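Local coordinates for MdbA protein (PDB 6BO0) that probably catalyses disulfide bond formation in exported proteins, as a thiol-disulfide oxidoreductase of the DsbA family, at residues T17-K22 against K65-G70; A27-S32 against K73-T78; K37-D42 against V182-K187. All blocks are in the same frame, centred on the assembly; numbering follows the deposited sequence.

Contact 1 (T17-K22 against K65-G70); sequences TAFNNK and KLIEDG
Glu68 reaches from the last turn of helix 51-68 to the loop ahead of strand 20-24 and takes the backbone N-H of Ala18. Ala18 N lies 2.9 Å from Glu68 OE2, but the bond is bent, 134° at the hydrogen, and the donor stands 46° out of the carboxylate plane. The glutamate chain is extended beyond CG, which carries the carboxylate past the Ala18 methyl, with Ala18 CB 3.9 Å from Glu68 OE2. The same oxygen forms a salt bridge with Lys64 one turn back, so two donors hold it. A water bridges the backbones, 2.7 Å from both Ala18 O and Glu68 O. Phe19 packs against both Glu68 and Ile67. Its CG sits between the backbone N and the carbonyl carbon (chi1 54°), which turns the ring toward the helix, and Glu68 CG meets the ring edge near its plane, 3.7 Å from Phe19 CD2. Ile67 turns its CG2 branch to the base of the ring, 3.6 Å from Phe19 CB, while Thr17 CB lies over one ring face. Leu30 of the sheet touches both Phe19 and Ile67, making the three one apolar cluster. The helix closes in a Schellman motif at Gly70, whose phi is positive. The arrangement is that of a helix packed on a thioredoxin-like sheet, here with its C-terminal turn fastened to the loop entering the edge strand.

Contact 2 (A27-S32 against K73-T78); sequences AVQLVS and KVNIRT
Val28 and Ile76 exchange two backbone hydrogen bonds, Val28 N to Ile76 O at 2.9 Å and Ile76 N to Val28 O at 2.8 Å. Leu30 and Val74 repeat the exchange, and the bond from Leu30 N to Val74 O is the straightest of the four at 172°. Gln29 and Asn75 form the non-hydrogen-bonded pair between them. Their side chains lie alongside each other, pointing the same way with amide planes 32° apart, and one water joins them, accepting from Gln29 NE2 and donating to Asn75 OD1. Asn75 ND2 turns instead to Asp42. On the same face Lys73, in one of its two conformers, bends at chi3 (-83°) and brings its CE to 3.6 Å from Gln29 NE2, and its CB meets Val31 CG2. Ala27 CB sits over one face of the Arg77 guanidinium, 3.8 Å from Arg77 NH1; that group is fixed by a salt bridge to Asp42 and a hydrogen bond to Asn165. The opposite face is apolar, with Leu30 CD1 4.3 Å from Ile76 CG1 and Val28 beside Ile76. Tyr109 of helix 106-118 packs on Val28 and Ile76 there. Within the sheet, 27-31 and 72-78 run antiparallel, flanked by strand 20-24 beyond the former and the parallel strand 39-45 beyond the latter.

Contact 3 (K37-D42 against V182-K187); sequences KAKTVD and VFIDGK
Val182 begins an antiparallel pairing with strand 39-45 that joins the C-terminal hairpin to the thioredoxin-like sheet. Its CG1 packs against Val41 CG1 at 3.9 Å, and its CA-H points to Asp42 O. Phe183 and Asp42 make the hydrogen-bonded pair: Phe183 N donates to Asp42 O and Asp42 N to Phe183 O, both at 2.9 Å. The Phe183 side chain leads off from this pairing, its ring edge near Asp42 O. Asp42 OD1 is engaged by Arg77 and Asn75 of strand 72-78. Ile184 pairs with Val41 without backbone hydrogen bonds; its CG1 approaches Val41 CG2, while its other branch, CG2, lies 4.0 Å from Lys39 CD, the two side chains crossing at a slant. Here the strand ends in a type I' turn, Ile184 to Lys187, closed by backbone bonds in both directions between its end residues. Asp185, at the second position of the turn with positive phi, still donates its N to Thr40 O at 2.8 Å. It also turns its carboxylate toward the start of strand 39-45 (chi1 -72°), across the Lys39 and Thr40 side chains, placing OD2 against Lys39 CG. Its OD1 accepts Thr40 N at 2.9 Å in a nearly straight bond of 165°, with the donor 38° out of the carboxylate plane. Gly186, also at positive phi, gives its N-H to a water that also lies within hydrogen-bonding distance of Thr40 O and Asp42 OD2.

In the fold
From the N terminus, the loop at 17-19 leads into edge strand 20-24, then 27-31, then 39-45 and helix 51-68. Contact 1 closes the loop back from the end of that helix to residues 17-19, and contact 2 follows at once, setting strand 72-78 between 27-31 and 39-45. The long excursion through the helices ends with contact 3, where strand 181-184 returns to the far side of 39-45. The three loops cross one another, none lying wholly within another. Contacts 1 and 2 are joined through the pairing of 20-24 with 27-31; the pairing of 72-78 with 39-45 joins contacts 2 and 3, as in the Asn75 N to Val41 O bond.

Contact 1 (T17-K22 against K65-G70)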
loop_
_atom_site.group_PDB
_atom_site.type_symbol
_atom_site.label_atom_id
_atom_site.label_comp_id
_atom_site.label_asym_id
_atom_site.label_seq_id
_atom_site.Cartn_x
_atom_site.Cartn_y
_atom_site.Cartn_z
ATOM N N THR A 17 1.135 -0.756 -15.083
ATOM C CA THR A 17 2.049 -1.592 -14.325
ATOM C C THR A 17 2.376 -2.836 -15.118
ATOM O O THR A 17 1.612 -3.259 -16.005
ATOM C CB THR A 17 1.434 -1.992 -12.974
ATOM O OG1 THR A 17 0.182 -2.636 -13.186
ATOM C CG2 THR A 17 1.181 -0.741 -12.084
ATOM N N ALA A 18 3.547 -3.394 -14.842
ATOM C CA ALA A 18 3.989 -4.673 -15.437
ATOM C C ALA A 18 4.558 -5.523 -14.311
ATOM O O ALA A 18 5.722 -5.926 -14.340
ATOM C CB ALA A 18 5.004 -4.479 -16.560
ATOM N N PHE A 19 3.701 -5.889 -13.387
ATOM C CA PHE A 19 4.062 -6.793 -12.318
ATOM C C PHE A 19 2.809 -7.416 -11.729
ATOM O O PHE A 19 1.669 -7.077 -12.131
ATOM C CB PHE A 19 4.920 -6.115 -11.243
ATOM C CG PHE A 19 4.328 -4.853 -10.666
ATOM C CD1 PHE A 19 3.324 -4.885 -9.702
ATOM C CD2 PHE A 19 4.760 -3.617 -11.111
ATOM C CE1 PHE A 19 2.796 -3.710 -9.189
ATOM C CE2 PHE A 19 4.249 -2.444 -10.588
ATOM C CZ PHE A 19 3.247 -2.490 -9.630
ATOM N N ASN A 20 3.021 -8.402 -10.870
ATOM C CA ASN A 20 1.961 -9.169 -10.231
ATOM C C ASN A 20 1.776 -8.740 -8.793
ATOM O O ASN A 20 2.687 -8.203 -8.167
ATOM C CB ASN A 20 2.338 -10.653 -10.276
ATOM C CG ASN A 20 2.653 -11.100 -11.665
ATOM O OD1 ASN A 20 1.885 -10.779 -12.567
ATOM N ND2 ASN A 20 3.784 -11.733 -11.860
ATOM N N ASN A 21 0.568 -8.984 -8.296
ATOM C CA ASN A 21 0.214 -8.670 -6.932
ATOM C C ASN A 21 -0.382 -9.881 -6.292
ATOM O O ASN A 21 -1.315 -10.476 -6.843
ATOM C CB ASN A 21 -0.820 -7.519 -6.853
ATOM C CG ASN A 21 -2.080 -7.774 -7.691
ATOM O OD1 ASN A 21 -1.985 -8.098 -8.879
ATOM N ND2 ASN A 21 -3.248 -7.594 -7.105
ATOM N N LYS A 22 0.090 -10.231 -5.112
ATOM C CA LYS A 22 -0.624 -11.227 -4.338
ATOM C C LYS A 22 -0.401 -10.991 -2.851
ATOM O O LYS A 22 0.503 -10.284 -2.455
ATOM C CB LYS A 22 -0.266 -12.638 -4.750
ATOM C CG LYS A 22 1.083 -13.065 -4.266
ATOM C CD LYS A 22 1.276 -14.560 -4.495
ATOM C CE LYS A 22 2.313 -15.149 -3.540
ATOM N NZ LYS A 22 2.142 -16.619 -3.341
ATOM N N LYS A 65 9.918 0.779 -11.293
ATOM C CA LYS A 65 10.838 0.264 -12.292
ATOM C C LYS A 65 11.645 -0.923 -11.777
ATOM O O LYS A 65 11.817 -1.921 -12.486
ATOM C CB LYS A 65 11.766 1.358 -12.777
ATOM C CG LYS A 65 12.742 0.851 -13.847
ATOM C CD LYS A 65 13.398 1.953 -14.665
ATOM C CE LYS A 65 14.495 1.407 -15.577
ATOM N NZ LYS A 65 14.017 0.339 -16.488
ATOM N N LEU A 66 12.146 -0.816 -10.546
ATOM C CA LEU A 66 12.872 -1.923 -9.960
ATOM C C LEU A 66 12.004 -3.183 -9.897
ATOM O O LEU A 66 12.492 -4.283 -10.135
ATOM C CB LEU A 66 13.408 -1.553 -8.577
ATOM C CG LEU A 66 14.495 -0.476 -8.542
ATOM C CD1 LEU A 66 14.761 -0.117 -7.105
ATOM C CD2 LEU A 66 15.771 -0.921 -9.242
ATOM N N ILE A 67 10.723 -3.026 -9.549
ATOM C CA ILE A 67 9.829 -4.190 -9.506
ATOM C C ILE A 67 9.657 -4.768 -10.924
ATOM O O ILE A 67 9.817 -5.969 -11.188
ATOM C CB ILE A 67 8.438 -3.832 -8.946
ATOM C CG1 ILE A 67 8.521 -3.344 -7.493
ATOM C CG2 ILE A 67 7.519 -5.080 -8.992
ATOM C CD1 ILE A 67 7.269 -2.648 -7.013
ATOM N N GLU A 68 9.336 -3.890 -11.851
ATOM C CA GLU A 68 9.044 -4.356 -13.197
ATOM C C GLU A 68 10.234 -5.111 -13.793
ATOM O O GLU A 68 10.076 -6.160 -14.440
ATOM C CB GLU A 68 8.646 -3.177 -14.074
ATOM C CG GLU A 68 7.248 -2.690 -13.690
ATOM C CD GLU A 68 6.707 -1.548 -14.495
ATOM O OE1 GLU A 68 7.471 -0.916 -15.236
ATOM O OE2 GLU A 68 5.480 -1.284 -14.375
ATOM N N ASP A 69 11.429 -4.588 -13.540
ATOM C CA ASP A 69 12.636 -5.156 -14.115
ATOM C C ASP A 69 13.127 -6.425 -13.420
ATOM O O ASP A 69 14.083 -7.034 -13.891
ATOM C CB ASP A 69 13.714 -4.091 -14.146
ATOM C CG ASP A 69 13.385 -2.958 -15.111
ATOM O OD1 ASP A 69 12.325 -2.994 -15.817
ATOM O OD2 ASP A 69 14.181 -2.011 -15.155
ATOM N N GLY A 70 12.516 -6.824 -12.314
ATOM C CA GLY A 70 12.872 -8.054 -11.648
ATOM C C GLY A 70 14.020 -7.892 -10.674
ATOM O O GLY A 70 14.540 -8.891 -10.157
HETATM O O HOH W 1 7.836 -6.572 -15.950
#

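Contact 2 (A27-S32 against K73-T78)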
loop_
_atom_site.group_PDB
_atom_site.type_symbol
_atom_site.label_atom_id
_atom_site.label_comp_id
_atom_site.label_asym_id
_atom_site.label_seq_id
_atom_site.Cartn_x
_atom_site.Cartn_y
_atom_site.Cartn_z
ATOM N N ALA A 27 1.844 -9.547 3.913
ATOM C CA ALA A 27 2.359 -8.621 2.895
ATOM C C ALA A 27 1.490 -8.578 1.658
ATOM O O ALA A 27 0.933 -9.607 1.256
ATOM C CB ALA A 27 3.745 -9.061 2.450
ATOM N N VAL A 28 1.404 -7.402 1.044
ATOM C CA VAL A 28 1.035 -7.300 -0.345
ATOM C C VAL A 28 2.331 -7.374 -1.142
ATOM O O VAL A 28 3.169 -6.464 -1.059
ATOM C CB VAL A 28 0.236 -6.005 -0.651
ATOM C CG1 VAL A 28 0.020 -5.880 -2.144
ATOM C CG2 VAL A 28 -1.087 -5.965 0.103
ATOM N N GLN A 29 2.509 -8.483 -1.858
ATOM C CA GLN A 29 3.749 -8.755 -2.576
ATOM C C GLN A 29 3.592 -8.295 -4.011
ATOM O O GLN A 29 2.676 -8.728 -4.723
ATOM C CB GLN A 29 4.030 -10.268 -2.529
ATOM C CG GLN A 29 5.274 -10.738 -3.286
ATOM C CD GLN A 29 5.208 -12.230 -3.647
ATOM O OE1 GLN A 29 4.755 -12.614 -4.740
ATOM N NE2 GLN A 29 5.585 -13.067 -2.715
ATOM N N LEU A 30 4.524 -7.449 -4.428
ATOM C CA LEU A 30 4.615 -6.966 -5.787
ATOM C C LEU A 30 5.908 -7.487 -6.386
ATOM O O LEU A 30 7.003 -7.197 -5.903
ATOM C CB LEU A 30 4.613 -5.434 -5.825
ATOM C CG LEU A 30 3.480 -4.772 -5.023
ATOM C CD1 LEU A 30 3.637 -3.253 -5.115
ATOM C CD2 LEU A 30 2.102 -5.186 -5.538
ATOM N N VAL A 31 5.791 -8.230 -7.467
ATOM C CA VAL A 31 6.952 -8.901 -8.068
ATOM C C VAL A 31 6.592 -9.193 -9.504
ATOM O O VAL A 31 5.430 -9.447 -9.830
ATOM C CB VAL A 31 7.367 -10.194 -7.324
ATOM C CG1 VAL A 31 6.419 -11.347 -7.596
ATOM C CG2 VAL A 31 8.784 -10.580 -7.681
ATOM N N SER A 32 7.582 -9.132 -10.377
ATOM C CA SER A 32 7.318 -9.466 -11.744
ATOM C C SER A 32 7.851 -10.824 -12.127
ATOM O O SER A 32 8.669 -11.427 -11.429
ATOM C CB SER A 32 7.831 -8.405 -12.660
ATOM O OG SER A 32 9.188 -8.628 -12.892
ATOM N N LYS A 73 11.525 -7.724 -5.101
ATOM C CA LYS A 73 10.196 -8.168 -4.713
ATOM C C LYS A 73 9.841 -7.245 -3.554
ATOM O O LYS A 73 10.516 -7.255 -2.522
ATOM C CB LYS A 73 10.242 -9.623 -4.223
ATOM C CG LYS A 73 8.967 -10.125 -3.560
ATOM C CD LYS A 73 9.106 -11.531 -3.013
ATOM C CE LYS A 73 8.884 -12.563 -4.097
ATOM N NZ LYS A 73 9.014 -13.949 -3.565
ATOM N N VAL A 74 8.779 -6.446 -3.712
ATOM C CA VAL A 74 8.380 -5.495 -2.678
ATOM C C VAL A 74 7.218 -6.069 -1.886
ATOM O O VAL A 74 6.192 -6.474 -2.465
ATOM C CB VAL A 74 8.013 -4.124 -3.277
ATOM C CG1 VAL A 74 7.291 -3.241 -2.267
ATOM C CG2 VAL A 74 9.240 -3.405 -3.802
ATOM N N ASN A 75 7.390 -6.097 -0.578
ATOM C CA ASN A 75 6.305 -6.423 0.352
ATOM C C ASN A 75 5.808 -5.141 0.994
ATOM O O ASN A 75 6.488 -4.555 1.850
ATOM C CB ASN A 75 6.837 -7.347 1.434
ATOM C CG ASN A 75 7.163 -8.728 0.931
ATOM O OD1 ASN A 75 6.508 -9.265 0.051
ATOM N ND2 ASN A 75 8.165 -9.339 1.548
ATOM N N ILE A 76 4.616 -4.707 0.605
ATOM C CA ILE A 76 3.941 -3.600 1.274
ATOM C C ILE A 76 3.309 -4.180 2.528
ATOM O O ILE A 76 2.449 -5.062 2.448
ATOM C CB ILE A 76 2.887 -2.930 0.369
ATOM C CG1 ILE A 76 3.508 -2.400 -0.929
ATOM C CG2 ILE A 76 2.146 -1.854 1.158
ATOM C CD1 ILE A 76 4.519 -1.300 -0.769
ATOM N N ARG A 77 3.758 -3.680 3.676
ATOM C CA ARG A 77 3.345 -4.163 4.986
ATOM C C ARG A 77 2.601 -3.049 5.720
ATOM O O ARG A 77 3.166 -2.241 6.430
ATOM C CB ARG A 77 4.570 -4.666 5.751
ATOM C CG ARG A 77 5.152 -5.919 5.130
ATOM C CD ARG A 77 6.218 -6.562 5.988
ATOM N NE ARG A 77 6.751 -7.799 5.406
ATOM C CZ ARG A 77 6.149 -8.967 5.427
ATOM N NH1 ARG A 77 4.969 -9.103 6.026
ATOM N NH2 ARG A 77 6.722 -10.016 4.864
ATOM N N THR A 78 1.291 -3.031 5.493
ATOM C CA THR A 78 0.450 -1.982 6.017
ATOM C C THR A 78 0.199 -2.168 7.500
ATOM O O THR A 78 0.021 -3.287 7.963
ATOM C CB THR A 78 -0.876 -1.928 5.254
ATOM O OG1 THR A 78 -0.615 -2.015 3.857
ATOM C CG2 THR A 78 -1.667 -0.638 5.558
HETATM O O HOH W 2 6.596 -11.965 -0.409
#

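Contact 3 (K37-D42 against V182-K187)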
loop_
_atom_site.group_PDB
_atom_site.type_symbol
_atom_site.label_atom_id
_atom_site.label_comp_id
_atom_site.label_asym_id
_atom_site.label_seq_id
_atom_site.Cartn_x
_atom_site.Cartn_y
_atom_site.Cartn_z
ATOM N N LYS A 37 16.904 -13.506 -8.901
ATOM C CA LYS A 37 17.577 -13.315 -7.629
ATOM C C LYS A 37 17.162 -11.995 -6.991
ATOM O O LYS A 37 18.009 -11.254 -6.479
ATOM C CB LYS A 37 19.108 -13.328 -7.810
ATOM C CG LYS A 37 19.693 -14.597 -8.409
ATOM C CD LYS A 37 21.202 -14.468 -8.602
ATOM C CE LYS A 37 21.980 -14.491 -7.286
ATOM N NZ LYS A 37 22.233 -15.874 -6.787
ATOM N N ALA A 38 15.871 -11.678 -7.029
ATOM C CA ALA A 38 15.443 -10.357 -6.588
ATOM C C ALA A 38 15.668 -10.164 -5.098
ATOM O O ALA A 38 15.545 -11.096 -4.301
ATOM C CB ALA A 38 13.986 -10.123 -6.938
ATOM N N LYS A 39 16.029 -8.941 -4.728
ATOM C CA LYS A 39 16.088 -8.534 -3.333
ATOM C C LYS A 39 14.674 -8.363 -2.769
ATOM O O LYS A 39 13.801 -7.836 -3.432
ATOM C CB LYS A 39 16.840 -7.223 -3.228
ATOM C CG LYS A 39 18.332 -7.379 -3.491
ATOM C CD LYS A 39 19.013 -6.037 -3.402
ATOM C CE LYS A 39 20.505 -6.153 -3.216
ATOM N NZ LYS A 39 21.187 -6.745 -4.384
ATOM N N THR A 40 14.495 -8.776 -1.529
ATOM C CA THR A 40 13.221 -8.576 -0.830
ATOM C C THR A 40 13.253 -7.225 -0.131
ATOM O O THR A 40 14.124 -6.977 0.681
ATOM C CB THR A 40 12.972 -9.710 0.174
ATOM O OG1 THR A 40 12.878 -10.950 -0.543
ATOM C CG2 THR A 40 11.680 -9.504 0.948
ATOM N N VAL A 41 12.268 -6.379 -0.433
ATOM C CA VAL A 41 12.196 -5.046 0.145
ATOM C C VAL A 41 10.882 -4.990 0.931
ATOM O O VAL A 41 9.800 -5.018 0.356
ATOM C CB VAL A 41 12.263 -3.938 -0.913
ATOM C CG1 VAL A 41 12.216 -2.571 -0.248
ATOM C CG2 VAL A 41 13.517 -4.095 -1.768
ATOM N N ASP A 42 10.985 -4.901 2.248
ATOM C CA ASP A 42 9.816 -4.764 3.124
ATOM C C ASP A 42 9.597 -3.291 3.434
ATOM O O ASP A 42 10.529 -2.619 3.908
ATOM C CB ASP A 42 10.036 -5.552 4.418
ATOM C CG ASP A 42 10.058 -7.049 4.200
ATOM O OD1 ASP A 42 9.030 -7.606 3.790
ATOM O OD2 ASP A 42 11.109 -7.699 4.444
ATOM N N VAL A 182 11.903 0.707 6.082
ATOM C CA VAL A 182 12.279 -0.080 4.924
ATOM C C VAL A 182 13.404 -1.012 5.285
ATOM O O VAL A 182 14.383 -0.598 5.924
ATOM C CB VAL A 182 12.707 0.825 3.748
ATOM C CG1 VAL A 182 13.133 0.013 2.535
ATOM C CG2 VAL A 182 11.585 1.787 3.410
ATOM N N PHE A 183 13.248 -2.267 4.862
ATOM C CA PHE A 183 14.274 -3.291 5.020
ATOM C C PHE A 183 14.602 -3.850 3.647
ATOM O O PHE A 183 13.702 -4.086 2.844
ATOM C CB PHE A 183 13.807 -4.454 5.917
ATOM C CG PHE A 183 13.560 -4.076 7.336
ATOM C CD1 PHE A 183 12.475 -3.284 7.687
ATOM C CD2 PHE A 183 14.377 -4.560 8.344
ATOM C CE1 PHE A 183 12.262 -2.943 9.008
ATOM C CE2 PHE A 183 14.156 -4.226 9.649
ATOM C CZ PHE A 183 13.097 -3.416 9.988
ATOM N N ILE A 184 15.889 -4.069 3.375
ATOM C CA ILE A 184 16.330 -4.761 2.169
ATOM C C ILE A 184 17.027 -6.050 2.600
ATOM O O ILE A 184 17.993 -6.004 3.354
ATOM C CB ILE A 184 17.288 -3.910 1.307
ATOM C CG1 ILE A 184 16.601 -2.609 0.845
ATOM C CG2 ILE A 184 17.795 -4.724 0.123
ATOM C CD1 ILE A 184 17.493 -1.658 0.079
ATOM N N ASP A 185 16.487 -7.182 2.170
ATOM C CA ASP A 185 16.965 -8.506 2.606
ATOM C C ASP A 185 17.163 -8.536 4.121
ATOM O O ASP A 185 18.142 -9.068 4.631
ATOM C CB ASP A 185 18.207 -8.908 1.830
ATOM C CG ASP A 185 17.882 -9.265 0.386
ATOM O OD1 ASP A 185 16.720 -9.678 0.091
ATOM O OD2 ASP A 185 18.781 -9.143 -0.464
ATOM N N GLY A 186 16.190 -7.997 4.837
ATOM C CA GLY A 186 16.169 -8.069 6.269
ATOM C C GLY A 186 17.001 -7.068 7.036
ATOM O O GLY A 186 17.037 -7.124 8.260
ATOM N N LYS A 187 17.666 -6.150 6.339
ATOM C CA LYS A 187 18.486 -5.126 6.977
ATOM C C LYS A 187 17.752 -3.787 6.858
ATOM O O LYS A 187 17.396 -3.376 5.752
ATOM C CB LYS A 187 19.849 -5.068 6.288
ATOM C CG LYS A 187 20.714 -6.304 6.502
ATOM C CD LYS A 187 22.120 -6.068 5.972
ATOM C CE LYS A 187 22.984 -7.312 6.056
ATOM N NZ LYS A 187 24.277 -7.114 5.342
HETATM O O HOH W 3 15.173 -11.815 -1.579
HETATM O O HOH W 4 13.692 -7.290 3.546
#